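Local coordinates for protein endonuclease V isoform X2 (Ciona intestinalis, PDB 6OZI) that is an inosine-specific endonuclease of the RNase H-like clan that probably cuts nucleic acid near inosine by metal-dependent hydrolysis, at residues Y85-E90 / S130-L135; L114-G119 / V143-I148; R139-A144 / I200-G205. The protein carries 1 engineered substitution. One frame throughout, in Å; residues are numbered along the deposited sequence.

Contact 1. Residues Y85-E90 / S130-L135. With nucleotides of chain C.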
loop_
_atom_site.group_PDB
_atom_site.type_symbol
_atom_site.label_atom_id
_atom_site.label_comp_id
_atom_site.label_asym_id
_atom_site.label_seq_id
_atom_site.Cartn_x
_atom_site.Cartn_y
_atom_site.Cartn_z
ATOM N N TYR A 85 6.605 18.875 17.617
ATOM C CA TYR A 85 5.784 20.037 17.281
ATOM C C TYR A 85 4.596 19.670 16.390
ATOM O O TYR A 85 4.082 20.521 15.658
ATOM C CB TYR A 85 6.635 21.120 16.616
ATOM C CG TYR A 85 7.812 21.524 17.468
ATOM C CD1 TYR A 85 7.663 22.439 18.498
ATOM C CD2 TYR A 85 9.072 20.968 17.258
ATOM C CE1 TYR A 85 8.740 22.798 19.294
ATOM C CE2 TYR A 85 10.158 21.322 18.051
ATOM C CZ TYR A 85 9.984 22.229 19.065
ATOM O OH TYR A 85 11.050 22.589 19.855
ATOM N N LEU A 86 4.141 18.414 16.460
ATOM C CA LEU A 86 3.017 17.955 15.645
ATOM C C LEU A 86 1.750 18.755 15.935
ATOM O O LEU A 86 0.915 18.981 15.033
ATOM C CB LEU A 86 2.789 16.461 15.909
ATOM C CG LEU A 86 1.613 15.741 15.249
ATOM C CD1 LEU A 86 1.734 15.810 13.726
ATOM C CD2 LEU A 86 1.529 14.293 15.719
ATOM N N ALA A 87 1.597 19.188 17.193
ATOM C CA ALA A 87 0.381 19.866 17.620
ATOM C C ALA A 87 0.131 21.114 16.793
ATOM O O ALA A 87 -0.994 21.366 16.358
ATOM C CB ALA A 87 0.472 20.214 19.104
ATOM N N PHE A 88 1.167 21.920 16.574
ATOM C CA PHE A 88 0.968 23.156 15.830
ATOM C C PHE A 88 0.615 22.881 14.378
ATOM O O PHE A 88 0.020 23.739 13.720
ATOM C CB PHE A 88 2.214 24.032 15.966
ATOM C CG PHE A 88 2.581 24.311 17.401
ATOM C CD1 PHE A 88 1.926 25.306 18.112
ATOM C CD2 PHE A 88 3.545 23.558 18.052
ATOM C CE1 PHE A 88 2.239 25.560 19.434
ATOM C CE2 PHE A 88 3.861 23.805 19.379
ATOM C CZ PHE A 88 3.208 24.808 20.066
ATOM N N ARG A 89 0.901 21.668 13.902
ATOM C CA ARG A 89 0.525 21.236 12.565
ATOM C C ARG A 89 -0.934 20.806 12.480
ATOM O O ARG A 89 -1.546 20.930 11.412
ATOM C CB ARG A 89 1.432 20.086 12.122
ATOM C CG ARG A 89 1.112 19.480 10.771
ATOM C CD ARG A 89 2.325 18.742 10.254
ATOM N NE ARG A 89 2.031 17.826 9.163
ATOM C CZ ARG A 89 2.138 18.141 7.879
ATOM N NH1 ARG A 89 2.508 19.368 7.525
ATOM N NH2 ARG A 89 1.863 17.231 6.948
ATOM N N GLU A 90 -1.518 20.268 13.548
ATOM C CA GLU A 90 -2.878 19.758 13.387
ATOM C C GLU A 90 -3.916 20.341 14.355
ATOM O O GLU A 90 -5.064 19.878 14.352
ATOM C CB GLU A 90 -2.870 18.224 13.460
ATOM C CG GLU A 90 -2.214 17.646 14.680
ATOM C CD GLU A 90 -2.086 16.121 14.629
ATOM O OE1 GLU A 90 -2.015 15.530 13.523
ATOM O OE2 GLU A 90 -2.052 15.511 15.718
ATOM N N SER A 130 -2.136 15.402 23.953
ATOM C CA SER A 130 -2.420 16.211 25.134
ATOM C C SER A 130 -2.757 17.646 24.755
ATOM O O SER A 130 -3.731 18.216 25.256
ATOM C CB SER A 130 -1.222 16.187 26.079
ATOM O OG SER A 130 -0.875 14.864 26.421
ATOM N N HIS A 131 -1.953 18.242 23.873
ATOM C CA HIS A 131 -2.149 19.621 23.440
ATOM C C HIS A 131 -3.561 19.845 22.901
ATOM O O HIS A 131 -4.296 20.728 23.365
ATOM C CB HIS A 131 -1.089 19.940 22.383
ATOM C CG HIS A 131 -0.979 21.388 22.023
ATOM N ND1 HIS A 131 0.236 22.028 21.909
ATOM C CD2 HIS A 131 -1.919 22.307 21.700
ATOM C CE1 HIS A 131 0.040 23.285 21.557
ATOM N NE2 HIS A 131 -1.259 23.482 21.427
ATOM N N LEU A 132 -3.955 19.032 21.920
ATOM C CA LEU A 132 -5.289 19.147 21.340
ATOM C C LEU A 132 -6.365 18.884 22.391
ATOM O O LEU A 132 -7.394 19.581 22.428
ATOM C CB LEU A 132 -5.429 18.180 20.159
ATOM C CG LEU A 132 -4.919 18.619 18.778
ATOM C CD1 LEU A 132 -3.471 19.134 18.805
ATOM C CD2 LEU A 132 -5.064 17.492 17.761
ATOM N N GLY A 133 -6.124 17.911 23.285
ATOM C CA GLY A 133 -7.085 17.661 24.350
ATOM C C GLY A 133 -7.333 18.884 25.216
ATOM O O GLY A 133 -8.483 19.254 25.484
ATOM N N VAL A 134 -6.260 19.555 25.639
ATOM C CA VAL A 134 -6.424 20.682 26.552
ATOM C C VAL A 134 -7.024 21.873 25.826
ATOM O O VAL A 134 -7.935 22.535 26.340
ATOM C CB VAL A 134 -5.083 21.054 27.212
ATOM C CG1 VAL A 134 -5.197 22.408 27.910
ATOM C CG2 VAL A 134 -4.664 19.984 28.210
ATOM N N LEU A 135 -6.547 22.154 24.610
ATOM C CA LEU A 135 -7.049 23.320 23.892
ATOM C C LEU A 135 -8.502 23.159 23.478
ATOM O O LEU A 135 -9.174 24.165 23.239
ATOM C CB LEU A 135 -6.186 23.614 22.662
ATOM C CG LEU A 135 -4.827 24.258 22.962
ATOM C CD1 LEU A 135 -4.204 24.836 21.701
ATOM C CD2 LEU A 135 -4.966 25.316 24.040
ATOM P P DI C 5 9.629 10.523 14.981
ATOM O OP1 DI C 5 10.110 9.215 14.415
ATOM O OP2 DI C 5 9.503 11.587 13.919
ATOM O "O5'" DI C 5 8.229 10.315 15.826
ATOM C "C5'" DI C 5 7.955 9.092 16.461
ATOM C "C4'" DI C 5 6.484 9.031 16.834
ATOM O "O4'" DI C 5 6.197 10.212 17.906
ATOM C "C3'" DI C 5 5.695 9.234 15.796
ATOM O "O3'" DI C 5 4.470 8.373 15.857
ATOM C "C2'" DI C 5 5.247 10.714 15.874
ATOM C "C1'" DI C 5 5.311 11.029 17.382
ATOM N N9 DI C 5 5.720 12.433 17.546
ATOM C C8 DI C 5 6.743 13.217 17.170
ATOM N N7 DI C 5 6.486 14.453 17.650
ATOM C C5 DI C 5 5.333 14.421 18.299
ATOM C C6 DI C 5 4.545 15.501 19.040
ATOM O O6 DI C 5 4.943 16.612 19.103
ATOM N N1 DI C 5 3.307 15.166 19.650
ATOM C C2 DI C 5 2.800 13.828 19.572
ATOM N N3 DI C 5 3.551 12.808 18.862
ATOM C C4 DI C 5 4.846 13.158 18.229
#
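Just ahead of A87, which rests on H131, the amide of L86 donates a hydrogen bond to the inosine base: L86 N lies 3.3 Å from O6 of DI5 of chain C, with an N-H...O angle of 157°, and approaches from above the base plane. L86 then lies over that same face of the hypoxanthine. Its CB stands 3.7 Å from C6 of DI5, and with CG anti to the backbone N (chi1 176°) CD2 is carried on across the base to N3. On the neighbouring helix, the H131 imidazole receives the methyl of A87 over one face in a CH-pi contact, A87 CB being 3.7 Å from the ring centroid. The same imidazole turns its edge to the face of F88 in a T-shaped pair, planes at 82° and centroids 5.2 Å apart. With an alanine in place of H131, the A87 methyl would probably face a gap and the F88 ring would lose its T-shaped partner. One residue on, L132 CD1 packs 4.1 Å from A87 CB, while L132 CD2 meets the end of the extended E90 chain crosswise, 4.1 Å from OE2. W12 stacks on F88. The segment axes approach to 9.7 Å, an oblique helix-helix packing in the RNase H-like fold that sets the first turn of helix 86-104 against the inosine pocket.

Contact 2. Residues L114-G119 / V143-I148; sequences LLDGNG and VAKSLI. With nucleotides of chain C.
Two bends near the end of the K145 chain, chi3 -72° and chi4 -64°, fold its ammonium back toward D116, whose CG is anti to the carbonyl carbon (chi1 -63°). The pair forms a long salt bridge, D116 OD1 to K145 NZ 3.5 Å, spanned by two waters. Each water donates to OD1 and accepts from NZ; one gives its second hydrogen to OP1 of DT7 of chain C, the other to the V143 carbonyl. K145 NZ also bonds OP2 of DT7 at 2.7 Å and, less closely, OP1 of the adenosine nucleotide between DI5 and DT7 of chain C at 3.2 Å. That OP1 is gripped again by the main chain, K145 N lying 2.8 Å away on a nearly straight bond, and S146 OG holds OP2 of the same adenosine. Beneath the phosphates the strands run parallel: V143 N donates to L115 O at 3.0 Å, and G117 N reaches V143 O at 2.7 Å. G117 faces the inosine, and any side chain there would collide with N3 of DI5. N118 fits its amide between A144 and I148, OD1 3.2 Å from A144 CB and ND2 near I148 CG2, while a third water links OD1 to S146 O and I148 N. Since D116 also approaches the D42 carboxylate, the site could accept a cation. Endonuclease V enzymes cut the second phosphodiester 3' to inosine, here the DT7 phosphate, and the grip on its oxygens is consistent with positioning that group for hydrolysis.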
loop_
_atom_site.group_PDB
_atom_site.type_symbol
_atom_site.label_atom_id
_atom_site.label_comp_id
_atom_site.label_asym_id
_atom_site.label_seq_id
_atom_site.Cartn_x
_atom_site.Cartn_y
_atom_site.Cartn_z
ATOM N N LEU A 114 -8.924 9.000 20.163
ATOM C CA LEU A 114 -7.587 8.475 19.911
ATOM C C LEU A 114 -6.904 9.353 18.871
ATOM O O LEU A 114 -7.460 9.597 17.795
ATOM C CB LEU A 114 -7.626 7.029 19.410
ATOM C CG LEU A 114 -8.424 6.024 20.243
ATOM C CD1 LEU A 114 -8.269 4.615 19.674
ATOM C CD2 LEU A 114 -8.006 6.070 21.708
ATOM N N LEU A 115 -5.720 9.850 19.204
ATOM C CA LEU A 115 -4.960 10.723 18.324
ATOM C C LEU A 115 -3.615 10.083 18.003
ATOM O O LEU A 115 -3.000 9.445 18.866
ATOM C CB LEU A 115 -4.766 12.099 18.968
ATOM C CG LEU A 115 -6.071 12.867 19.193
ATOM C CD1 LEU A 115 -5.820 14.165 19.941
ATOM C CD2 LEU A 115 -6.771 13.131 17.856
ATOM N N ASP A 116 -3.168 10.252 16.760
ATOM C CA ASP A 116 -1.904 9.672 16.324
ATOM C C ASP A 116 -0.736 10.383 16.989
ATOM O O ASP A 116 -0.653 11.613 16.970
ATOM C CB ASP A 116 -1.752 9.765 14.806
ATOM C CG ASP A 116 -2.807 8.980 14.062
ATOM O OD1 ASP A 116 -2.644 7.746 13.957
ATOM O OD2 ASP A 116 -3.783 9.591 13.575
ATOM N N GLY A 117 0.159 9.616 17.585
ATOM C CA GLY A 117 1.300 10.190 18.247
ATOM C C GLY A 117 1.166 10.127 19.752
ATOM O O GLY A 117 0.355 9.382 20.310
ATOM N N ASN A 118 1.960 10.953 20.415
ATOM C CA ASN A 118 2.124 10.892 21.856
ATOM C C ASN A 118 1.295 11.952 22.567
ATOM O O ASN A 118 0.914 12.975 21.991
ATOM C CB ASN A 118 3.598 11.067 22.213
ATOM C CG ASN A 118 4.477 10.090 21.481
ATOM O OD1 ASN A 118 4.171 8.900 21.431
ATOM N ND2 ASN A 118 5.562 10.582 20.886
ATOM N N GLY A 119 1.030 11.689 23.843
ATOM C CA GLY A 119 0.466 12.689 24.723
ATOM C C GLY A 119 1.501 13.153 25.728
ATOM O O GLY A 119 2.344 13.997 25.411
ATOM N N VAL A 143 -1.660 7.546 20.751
ATOM C CA VAL A 143 -1.292 6.233 20.216
ATOM C C VAL A 143 -0.258 6.460 19.123
ATOM O O VAL A 143 -0.579 7.016 18.066
ATOM C CB VAL A 143 -2.492 5.453 19.664
ATOM C CG1 VAL A 143 -2.019 4.131 19.067
ATOM C CG2 VAL A 143 -3.546 5.230 20.742
ATOM N N ALA A 144 0.974 6.021 19.364
ATOM C CA ALA A 144 2.068 6.188 18.420
ATOM C C ALA A 144 2.463 4.832 17.852
ATOM O O ALA A 144 2.490 3.831 18.575
ATOM C CB ALA A 144 3.274 6.850 19.086
ATOM N N LYS A 145 2.736 4.800 16.548
ATOM C CA LYS A 145 3.128 3.568 15.876
ATOM C C LYS A 145 4.631 3.346 15.881
ATOM O O LYS A 145 5.083 2.225 15.619
ATOM C CB LYS A 145 2.631 3.569 14.430
ATOM C CG LYS A 145 1.128 3.665 14.303
ATOM C CD LYS A 145 0.716 3.743 12.834
ATOM C CE LYS A 145 1.064 5.093 12.254
ATOM N NZ LYS A 145 0.276 6.156 12.935
ATOM N N SER A 146 5.406 4.390 16.137
ATOM C CA SER A 146 6.844 4.280 16.295
ATOM C C SER A 146 7.245 5.025 17.562
ATOM O O SER A 146 6.513 5.878 18.069
ATOM C CB SER A 146 7.594 4.833 15.071
ATOM O OG SER A 146 7.254 6.192 14.855
ATOM N N LEU A 147 8.417 4.689 18.071
ATOM C CA LEU A 147 8.865 5.198 19.355
ATOM C C LEU A 147 9.636 6.494 19.156
ATOM O O LEU A 147 10.549 6.560 18.330
ATOM C CB LEU A 147 9.743 4.165 20.054
ATOM C CG LEU A 147 10.212 4.517 21.458
ATOM C CD1 LEU A 147 9.041 4.445 22.403
ATOM C CD2 LEU A 147 11.295 3.560 21.883
ATOM N N ILE A 148 9.270 7.521 19.905
ATOM C CA ILE A 148 10.082 8.726 19.912
ATOM C C ILE A 148 11.238 8.525 20.885
ATOM O O ILE A 148 11.067 7.951 21.971
ATOM C CB ILE A 148 9.237 9.965 20.265
ATOM C CG1 ILE A 148 10.040 11.236 19.960
ATOM C CG2 ILE A 148 8.774 9.933 21.734
ATOM C CD1 ILE A 148 9.220 12.484 19.908
ATOM P P DI C 5 9.629 10.523 14.981
ATOM O OP1 DI C 5 10.110 9.215 14.415
ATOM O OP2 DI C 5 9.503 11.587 13.919
ATOM O "O5'" DI C 5 8.229 10.315 15.826
ATOM C "C5'" DI C 5 7.955 9.092 16.461
ATOM C "C4'" DI C 5 6.484 9.031 16.834
ATOM O "O4'" DI C 5 6.197 10.212 17.906
ATOM C "C3'" DI C 5 5.695 9.234 15.796
ATOM O "O3'" DI C 5 4.470 8.373 15.857
ATOM C "C2'" DI C 5 5.247 10.714 15.874
ATOM C "C1'" DI C 5 5.311 11.029 17.382
ATOM N N9 DI C 5 5.720 12.433 17.546
ATOM C C8 DI C 5 6.743 13.217 17.170
ATOM N N7 DI C 5 6.486 14.453 17.650
ATOM C C5 DI C 5 5.333 14.421 18.299
ATOM C C6 DI C 5 4.545 15.501 19.040
ATOM O O6 DI C 5 4.943 16.612 19.103
ATOM N N1 DI C 5 3.307 15.166 19.650
ATOM C C2 DI C 5 2.800 13.828 19.572
ATOM N N3 DI C 5 3.551 12.808 18.862
ATOM C C4 DI C 5 4.846 13.158 18.229
ATOM P P A C 6 3.780 7.839 14.507
ATOM O OP1 A C 6 2.592 7.035 14.884
ATOM O OP2 A C 6 4.845 7.246 13.657
ATOM O "O5'" A C 6 3.234 9.154 13.795
ATOM C "C5'" A C 6 2.115 9.857 14.319
ATOM C "C4'" A C 6 1.726 10.987 13.406
ATOM O "O4'" A C 6 2.836 11.910 13.299
ATOM C "C3'" A C 6 1.437 10.579 11.975
ATOM O "O3'" A C 6 0.101 10.153 11.803
ATOM C "C2'" A C 6 1.788 11.827 11.174
ATOM O "O2'" A C 6 0.728 12.770 11.219
ATOM C "C1'" A C 6 2.948 12.388 11.979
ATOM N N9 A C 6 4.280 12.016 11.469
ATOM C C8 A C 6 5.222 11.241 12.105
ATOM N N7 A C 6 6.345 11.121 11.442
ATOM C C5 A C 6 6.136 11.883 10.301
ATOM C C6 A C 6 6.952 12.174 9.191
ATOM N N6 A C 6 8.198 11.709 9.039
ATOM N N1 A C 6 6.439 12.976 8.228
ATOM C C2 A C 6 5.193 13.443 8.374
ATOM N N3 A C 6 4.333 13.243 9.370
ATOM C C4 A C 6 4.874 12.450 10.311
ATOM P P DT C 7 -0.238 9.039 10.706
ATOM O OP1 DT C 7 -1.693 8.805 10.745
ATOM O OP2 DT C 7 0.680 7.898 10.920
ATOM O "O5'" DT C 7 0.166 9.737 9.325
ATOM C "C5'" DT C 7 -0.586 10.829 8.805
ATOM C "C4'" DT C 7 0.023 11.301 7.498
ATOM O "O4'" DT C 7 1.460 11.469 7.682
ATOM C "C3'" DT C 7 -0.147 10.321 6.329
ATOM O "O3'" DT C 7 -0.331 11.021 5.124
ATOM C "C2'" DT C 7 1.173 9.570 6.327
ATOM C "C1'" DT C 7 2.147 10.667 6.746
ATOM N N1 DT C 7 3.386 10.115 7.354
ATOM C C2 DT C 7 4.585 10.316 6.709
ATOM O O2 DT C 7 4.688 10.972 5.690
ATOM N N3 DT C 7 5.668 9.742 7.318
ATOM C C4 DT C 7 5.672 8.977 8.474
ATOM O O4 DT C 7 6.700 8.494 8.939
ATOM C C5 DT C 7 4.378 8.786 9.094
ATOM C C7 DT C 7 4.261 7.977 10.356
ATOM C C6 DT C 7 3.305 9.350 8.504
HETATM O O HOH W 1 -2.302 6.203 11.949
HETATM O O HOH W 2 -0.849 6.194 15.446
HETATM O O HOH W 3 6.174 7.302 20.447
#

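Contact 3. Residues R139-A144 / I200-G205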
loop_
_atom_site.group_PDB
_atom_site.type_symbol
_atom_site.label_atom_id
_atom_site.label_comp_id
_atom_site.label_asym_id
_atom_site.label_seq_id
_atom_site.Cartn_x
_atom_site.Cartn_y
_atom_site.Cartn_z
ATOM N N ARG A 139 -11.286 14.792 26.063
ATOM C CA ARG A 139 -10.510 13.662 26.547
ATOM C C ARG A 139 -9.805 12.981 25.380
ATOM O O ARG A 139 -10.441 12.638 24.377
ATOM C CB ARG A 139 -11.429 12.684 27.279
ATOM C CG ARG A 139 -10.730 11.536 27.973
ATOM C CD ARG A 139 -11.712 10.807 28.893
ATOM N NE ARG A 139 -12.179 11.652 29.994
ATOM C CZ ARG A 139 -13.367 12.254 30.043
ATOM N NH1 ARG A 139 -14.236 12.111 29.048
ATOM N NH2 ARG A 139 -13.686 13.004 31.093
ATOM N N THR A 140 -8.485 12.801 25.503
ATOM C CA THR A 140 -7.680 12.258 24.417
ATOM C C THR A 140 -6.677 11.229 24.918
ATOM O O THR A 140 -6.175 11.307 26.043
ATOM C CB THR A 140 -6.907 13.354 23.690
ATOM O OG1 THR A 140 -6.026 13.990 24.622
ATOM C CG2 THR A 140 -7.856 14.375 23.100
ATOM N N ILE A 141 -6.348 10.297 24.031
ATOM C CA ILE A 141 -5.332 9.278 24.249
ATOM C C ILE A 141 -4.328 9.369 23.108
ATOM O O ILE A 141 -4.712 9.552 21.946
ATOM C CB ILE A 141 -5.967 7.874 24.319
ATOM C CG1 ILE A 141 -6.902 7.792 25.525
ATOM C CG2 ILE A 141 -4.898 6.800 24.366
ATOM C CD1 ILE A 141 -7.836 6.628 25.484
ATOM N N GLY A 142 -3.043 9.259 23.435
ATOM C CA GLY A 142 -1.997 9.249 22.431
ATOM C C GLY A 142 -1.630 7.824 22.052
ATOM O O GLY A 142 -1.342 6.995 22.919
ATOM N N VAL A 143 -1.660 7.546 20.751
ATOM C CA VAL A 143 -1.292 6.233 20.216
ATOM C C VAL A 143 -0.258 6.460 19.123
ATOM O O VAL A 143 -0.579 7.016 18.066
ATOM C CB VAL A 143 -2.492 5.453 19.664
ATOM C CG1 VAL A 143 -2.019 4.131 19.067
ATOM C CG2 VAL A 143 -3.546 5.230 20.742
ATOM N N ALA A 144 0.974 6.021 19.364
ATOM C CA ALA A 144 2.068 6.188 18.420
ATOM C C ALA A 144 2.463 4.832 17.852
ATOM O O ALA A 144 2.490 3.831 18.575
ATOM C CB ALA A 144 3.274 6.850 19.086
ATOM N N ILE A 200 2.751 -0.963 19.910
ATOM C CA ILE A 200 2.400 0.441 19.744
ATOM C C ILE A 200 2.540 1.102 21.107
ATOM O O ILE A 200 2.610 0.435 22.141
ATOM C CB ILE A 200 0.984 0.661 19.163
ATOM C CG1 ILE A 200 -0.084 0.130 20.124
ATOM C CG2 ILE A 200 0.859 0.032 17.773
ATOM C CD1 ILE A 200 -1.493 0.258 19.602
ATOM N N PHE A 201 2.584 2.430 21.111
ATOM C CA PHE A 201 2.973 3.174 22.304
ATOM C C PHE A 201 1.842 4.102 22.719
ATOM O O PHE A 201 1.535 5.075 22.023
ATOM C CB PHE A 201 4.276 3.918 22.045
ATOM C CG PHE A 201 5.329 3.038 21.450
ATOM C CD1 PHE A 201 6.059 2.174 22.253
ATOM C CD2 PHE A 201 5.547 3.025 20.076
ATOM C CE1 PHE A 201 7.015 1.347 21.705
ATOM C CE2 PHE A 201 6.498 2.184 19.520
ATOM C CZ PHE A 201 7.230 1.342 20.333
ATOM N N VAL A 202 1.230 3.794 23.855
ATOM C CA VAL A 202 0.063 4.505 24.352
ATOM C C VAL A 202 0.511 5.429 25.470
ATOM O O VAL A 202 1.196 4.999 26.401
ATOM C CB VAL A 202 -1.006 3.519 24.854
ATOM C CG1 VAL A 202 -2.222 4.270 25.416
ATOM C CG2 VAL A 202 -1.403 2.572 23.748
ATOM N N SER A 203 0.124 6.690 25.389
ATOM C CA SER A 203 0.366 7.622 26.474
ATOM C C SER A 203 -0.928 8.357 26.771
ATOM O O SER A 203 -1.821 8.449 25.922
ATOM C CB SER A 203 1.500 8.622 26.157
ATOM O OG SER A 203 1.318 9.255 24.903
ATOM N N ALA A 204 -1.044 8.818 28.014
ATOM C CA ALA A 204 -2.199 9.601 28.402
ATOM C C ALA A 204 -2.246 10.886 27.588
ATOM O O ALA A 204 -1.224 11.542 27.373
ATOM C CB ALA A 204 -2.145 9.913 29.899
ATOM N N GLY A 205 -3.436 11.232 27.109
ATOM C CA GLY A 205 -3.604 12.491 26.417
ATOM C C GLY A 205 -4.026 13.597 27.363
ATOM O O GLY A 205 -3.220 14.440 27.763
#
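The F201 ring extends past the end of strand 140-144, obliquely to the carbonyl of A144, whose O lies 3.5 Å from F201 CD2; L147 and A189 also touch the F201 side chain. The two strands are antiparallel neighbours in the central mixed sheet of the RNase H-like fold, their segment axes 4.3 Å apart at 155°. Two hydrogen-bonded pairs join them. A144 and F201 exchange N-H...O bonds of 2.9 Å in both directions (A144 N to F201 O, F201 N to A144 O), and G142 and S203 form the second such pair. G142 sits beside the S203 hydroxyl, where a CB would clash with OG; that hydroxyl is itself bonded to the G119 amide. On the face that carries V143 and V202 the contacts between these two strands are apolar. I141 CG2 meets V202 CG1 at 3.8 Å, and V143 CG1, anti to its own N (chi1 177°), slants across I200 to touch CD1 at 3.9 Å. A213, I216 and V217 of helix 210-219 pack on I141. Between the two pairs, the CA-H of V202 points at the carbonyl of G142, V202 CA to G142 O 3.2 Å.

Beyond helix 6-19 and three strands of the sheet, the chain enters helix 86-104, followed by strand 112-116, helix 128-136 and strand 140-144. Contact 1 closes the loop from helix 86-104 to helix 128-136, and contact 2 begins inside it, closing the beta-alpha-beta unit that contains helix 128-136; the two therefore cross along the chain. Contact 3 starts on strand 140-144, sharing V143 and A144 with contact 2, and closes the excursion of residues 145-199, with helix 157-169 and strands 174-179 and 184-190. Contacts 2 and 3 thus join three adjacent strands, the middle one bonded on both flanks. Contact 1 meets this sheet through L132 against L115, and S130 OG probably hydrogen-bonds G205 O.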